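Local atomic coordinates of protein PES4 (Saccharomyces cerevisiae S288C, PDB entry 6EZ7), a protein that probably binds RNA, including poly(A), poly(U) and mRNA 3'-untranslated regions, here represented by its third RNA recognition motif. Residues A[1-12]-A[66-76]. Sequence-based numbering, arbitrary orientation.
Sequences MNSIFIKNLPTI and FRGKKLLVTRA. Unlike the reference sequence in segment 1-12: Met1 (reference Gln).
Phe5 and Thr74 form a hydrogen-bonded antiparallel pair in which Phe5 N reaches Thr74 O at 2.7 Å, and Lys7 with Leu72 repeats the pattern two residues on. Between them Ile6 faces Val73 as a non-hydrogen-bonded pair. These rungs join the first and last strands of the βαββαβ RRM fold. Beyond Lys7 the strand 3-7 turns a corner, and side chains take over from the backbone ladder. With chi1 at -162°, CG of Asn8 lies opposite its own backbone N, and the amide swings to Lys70; ND2 donates to Lys70 O at 2.6 Å, approaching from above that carbonyl's plane. Were Asn8 an alanine, Lys70 O would probably lose this donor and the corner one of its ties to 69-70. The close apolar packing follows: CD2 of Leu9 meets CD2 of Leu71 at 3.6 Å, while Pro10 CD leans on Phe66 CD2 at 3.5 Å. The solvent side is looser: Lys7 and Leu72 run side by side, barely touching at 4.2 Å between Lys7 CD and Leu72 CD2. On the same sheet face, which commonly receives RNA in RRMs, Phe5 makes one close contact, CE2 with the methyl CB of Ala76 at 3.5 Å. Ile4, Ile6 and Leu9 point instead into the core beneath helices 15-22 and 51-61, while strand 42-48 flanks 3-7 on its other edge.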
# COMPACT_ATOMS: atom_id res chain seq x y z
N MET A 1 -12.73 1.90 2.26
CA MET A 1 -12.46 3.11 3.02
C MET A 1 -11.36 2.85 4.05
O MET A 1 -10.93 3.75 4.78
CB MET A 1 -13.74 3.60 3.70
CG MET A 1 -14.20 4.96 3.21
SD MET A 1 -15.38 5.79 4.28
CE MET A 1 -14.25 6.72 5.32
N ASN A 2 -10.90 1.61 4.09
CA ASN A 2 -9.81 1.21 4.96
C ASN A 2 -8.59 0.75 4.17
O ASN A 2 -7.57 0.39 4.75
CB ASN A 2 -10.25 0.10 5.91
CG ASN A 2 -11.23 0.57 6.95
OD1 ASN A 2 -12.13 1.36 6.66
ND2 ASN A 2 -11.07 0.10 8.18
N SER A 3 -8.70 0.75 2.85
CA SER A 3 -7.70 0.09 2.02
C SER A 3 -6.94 1.02 1.09
O SER A 3 -7.48 2.00 0.58
CB SER A 3 -8.35 -1.02 1.20
OG SER A 3 -8.99 -1.95 2.05
N ILE A 4 -5.67 0.69 0.87
CA ILE A 4 -4.82 1.45 -0.05
C ILE A 4 -4.14 0.53 -1.06
O ILE A 4 -4.01 -0.68 -0.84
CB ILE A 4 -3.74 2.25 0.71
CG1 ILE A 4 -2.83 1.30 1.50
CG2 ILE A 4 -4.38 3.28 1.62
CD1 ILE A 4 -1.68 2.00 2.21
N PHE A 5 -3.73 1.11 -2.17
CA PHE A 5 -2.86 0.41 -3.11
C PHE A 5 -1.46 0.98 -2.99
O PHE A 5 -1.28 2.19 -2.84
CB PHE A 5 -3.36 0.54 -4.55
CG PHE A 5 -4.51 -0.36 -4.88
CD1 PHE A 5 -4.36 -1.74 -4.84
CD2 PHE A 5 -5.74 0.16 -5.26
CE1 PHE A 5 -5.41 -2.57 -5.16
CE2 PHE A 5 -6.80 -0.67 -5.57
CZ PHE A 5 -6.63 -2.04 -5.52
N ILE A 6 -0.47 0.11 -3.05
CA ILE A 6 0.92 0.54 -3.08
C ILE A 6 1.55 0.01 -4.35
O ILE A 6 1.59 -1.21 -4.56
CB ILE A 6 1.70 0.03 -1.86
CG1 ILE A 6 0.96 0.40 -0.57
CG2 ILE A 6 3.11 0.59 -1.86
CD1 ILE A 6 1.30 -0.49 0.58
N LYS A 7 2.02 0.91 -5.20
CA LYS A 7 2.57 0.50 -6.48
C LYS A 7 3.98 1.03 -6.66
O LYS A 7 4.46 1.81 -5.84
CB LYS A 7 1.67 0.97 -7.63
CG LYS A 7 0.20 0.59 -7.44
CD LYS A 7 -0.62 0.87 -8.68
CE LYS A 7 -0.50 -0.26 -9.69
NZ LYS A 7 -1.54 -0.15 -10.74
N ASN A 8 4.63 0.61 -7.74
CA ASN A 8 6.03 0.92 -8.01
C ASN A 8 6.93 0.39 -6.90
O ASN A 8 7.89 1.04 -6.50
CB ASN A 8 6.23 2.43 -8.18
CG ASN A 8 7.53 2.76 -8.87
OD1 ASN A 8 8.04 1.97 -9.66
ND2 ASN A 8 8.08 3.94 -8.58
N LEU A 9 6.61 -0.81 -6.43
CA LEU A 9 7.43 -1.47 -5.42
C LEU A 9 8.59 -2.20 -6.09
O LEU A 9 8.44 -2.75 -7.18
CB LEU A 9 6.60 -2.45 -4.60
CG LEU A 9 5.58 -1.87 -3.62
CD1 LEU A 9 4.61 -2.95 -3.18
CD2 LEU A 9 6.29 -1.27 -2.41
N PRO A 10 9.76 -2.19 -5.43
CA PRO A 10 10.92 -2.96 -5.88
C PRO A 10 10.59 -4.45 -5.89
O PRO A 10 9.82 -4.89 -5.05
CB PRO A 10 11.98 -2.65 -4.82
CG PRO A 10 11.52 -1.42 -4.14
CD PRO A 10 10.03 -1.45 -4.19
N THR A 11 11.16 -5.20 -6.83
CA THR A 11 10.82 -6.61 -6.98
C THR A 11 11.23 -7.45 -5.77
O THR A 11 10.66 -8.51 -5.53
CB THR A 11 11.45 -7.21 -8.24
OG1 THR A 11 12.87 -7.01 -8.21
CG2 THR A 11 10.88 -6.54 -9.49
N ILE A 12 12.21 -6.98 -5.00
CA ILE A 12 12.65 -7.73 -3.83
C ILE A 12 11.82 -7.41 -2.58
O ILE A 12 12.14 -7.89 -1.49
CB ILE A 12 14.15 -7.48 -3.53
CG1 ILE A 12 14.54 -6.02 -3.81
CG2 ILE A 12 15.01 -8.40 -4.38
CD1 ILE A 12 13.85 -5.00 -2.95
N PHE A 66 11.56 3.85 -1.64
CA PHE A 66 11.91 2.56 -1.08
C PHE A 66 12.82 1.84 -2.06
O PHE A 66 12.42 1.53 -3.19
CB PHE A 66 10.66 1.74 -0.79
CG PHE A 66 10.95 0.37 -0.28
CD1 PHE A 66 11.93 0.17 0.68
CD2 PHE A 66 10.24 -0.72 -0.74
CE1 PHE A 66 12.20 -1.10 1.16
CE2 PHE A 66 10.51 -1.99 -0.27
CZ PHE A 66 11.49 -2.18 0.68
N ARG A 67 14.06 1.60 -1.64
CA ARG A 67 15.11 1.08 -2.50
C ARG A 67 15.15 1.82 -3.84
O ARG A 67 15.14 1.19 -4.90
CB ARG A 67 14.93 -0.42 -2.72
CG ARG A 67 14.81 -1.18 -1.42
CD ARG A 67 15.59 -2.47 -1.48
NE ARG A 67 15.17 -3.39 -0.42
CZ ARG A 67 16.00 -3.90 0.49
NH1 ARG A 67 17.28 -3.59 0.47
NH2 ARG A 67 15.53 -4.73 1.42
N GLY A 68 15.17 3.14 -3.77
CA GLY A 68 15.33 3.97 -4.95
C GLY A 68 14.06 4.14 -5.77
O GLY A 68 14.04 4.94 -6.71
N LYS A 69 13.02 3.40 -5.43
CA LYS A 69 11.74 3.50 -6.13
C LYS A 69 10.80 4.45 -5.41
O LYS A 69 10.58 4.31 -4.20
CB LYS A 69 11.08 2.12 -6.25
CG LYS A 69 11.87 1.09 -7.04
CD LYS A 69 12.07 1.52 -8.48
CE LYS A 69 12.47 0.34 -9.35
NZ LYS A 69 13.95 0.24 -9.51
N LYS A 70 10.24 5.40 -6.14
CA LYS A 70 9.27 6.32 -5.58
C LYS A 70 7.91 5.64 -5.52
O LYS A 70 7.28 5.37 -6.55
CB LYS A 70 9.19 7.61 -6.41
CG LYS A 70 8.46 8.74 -5.71
CD LYS A 70 8.63 10.06 -6.44
CE LYS A 70 8.05 9.99 -7.84
NZ LYS A 70 8.03 11.33 -8.48
N LEU A 71 7.46 5.33 -4.31
CA LEU A 71 6.23 4.57 -4.13
C LEU A 71 4.99 5.37 -4.51
O LEU A 71 4.92 6.57 -4.26
CB LEU A 71 6.10 4.08 -2.69
CG LEU A 71 7.16 3.10 -2.22
CD1 LEU A 71 6.75 2.47 -0.90
CD2 LEU A 71 7.39 2.03 -3.28
N LEU A 72 4.03 4.68 -5.12
CA LEU A 72 2.73 5.27 -5.38
C LEU A 72 1.74 4.68 -4.38
O LEU A 72 1.48 3.47 -4.39
CB LEU A 72 2.28 5.00 -6.82
CG LEU A 72 0.85 5.40 -7.18
CD1 LEU A 72 0.67 6.92 -7.09
CD2 LEU A 72 0.50 4.89 -8.57
N VAL A 73 1.20 5.52 -3.51
CA VAL A 73 0.25 5.06 -2.51
C VAL A 73 -1.07 5.79 -2.71
O VAL A 73 -1.16 7.00 -2.51
CB VAL A 73 0.78 5.27 -1.09
CG1 VAL A 73 -0.22 4.74 -0.07
CG2 VAL A 73 2.13 4.59 -0.93
N THR A 74 -2.09 5.04 -3.13
CA THR A 74 -3.38 5.63 -3.43
C THR A 74 -4.49 4.88 -2.72
O THR A 74 -4.32 3.74 -2.31
CB THR A 74 -3.67 5.63 -4.94
OG1 THR A 74 -3.56 4.30 -5.45
CG2 THR A 74 -2.69 6.52 -5.67
N ARG A 75 -5.64 5.53 -2.56
CA ARG A 75 -6.78 4.87 -1.93
C ARG A 75 -7.34 3.79 -2.85
O ARG A 75 -7.40 3.97 -4.07
CB ARG A 75 -7.87 5.89 -1.57
CG ARG A 75 -9.10 5.28 -0.94
CD ARG A 75 -9.86 6.28 -0.09
NE ARG A 75 -9.04 6.81 0.99
CZ ARG A 75 -8.84 6.19 2.14
NH1 ARG A 75 -9.38 5.00 2.36
NH2 ARG A 75 -8.07 6.74 3.07
N ALA A 76 -7.72 2.66 -2.27
CA ALA A 76 -8.38 1.60 -3.00
C ALA A 76 -9.88 1.81 -2.93
O ALA A 76 -10.54 1.31 -2.02
CB ALA A 76 -8.00 0.25 -2.44
O HOH W 1 -10.45 2.03 0.69
O HOH W 2 10.85 5.79 -9.26
O HOH W 3 13.28 -6.10 0.65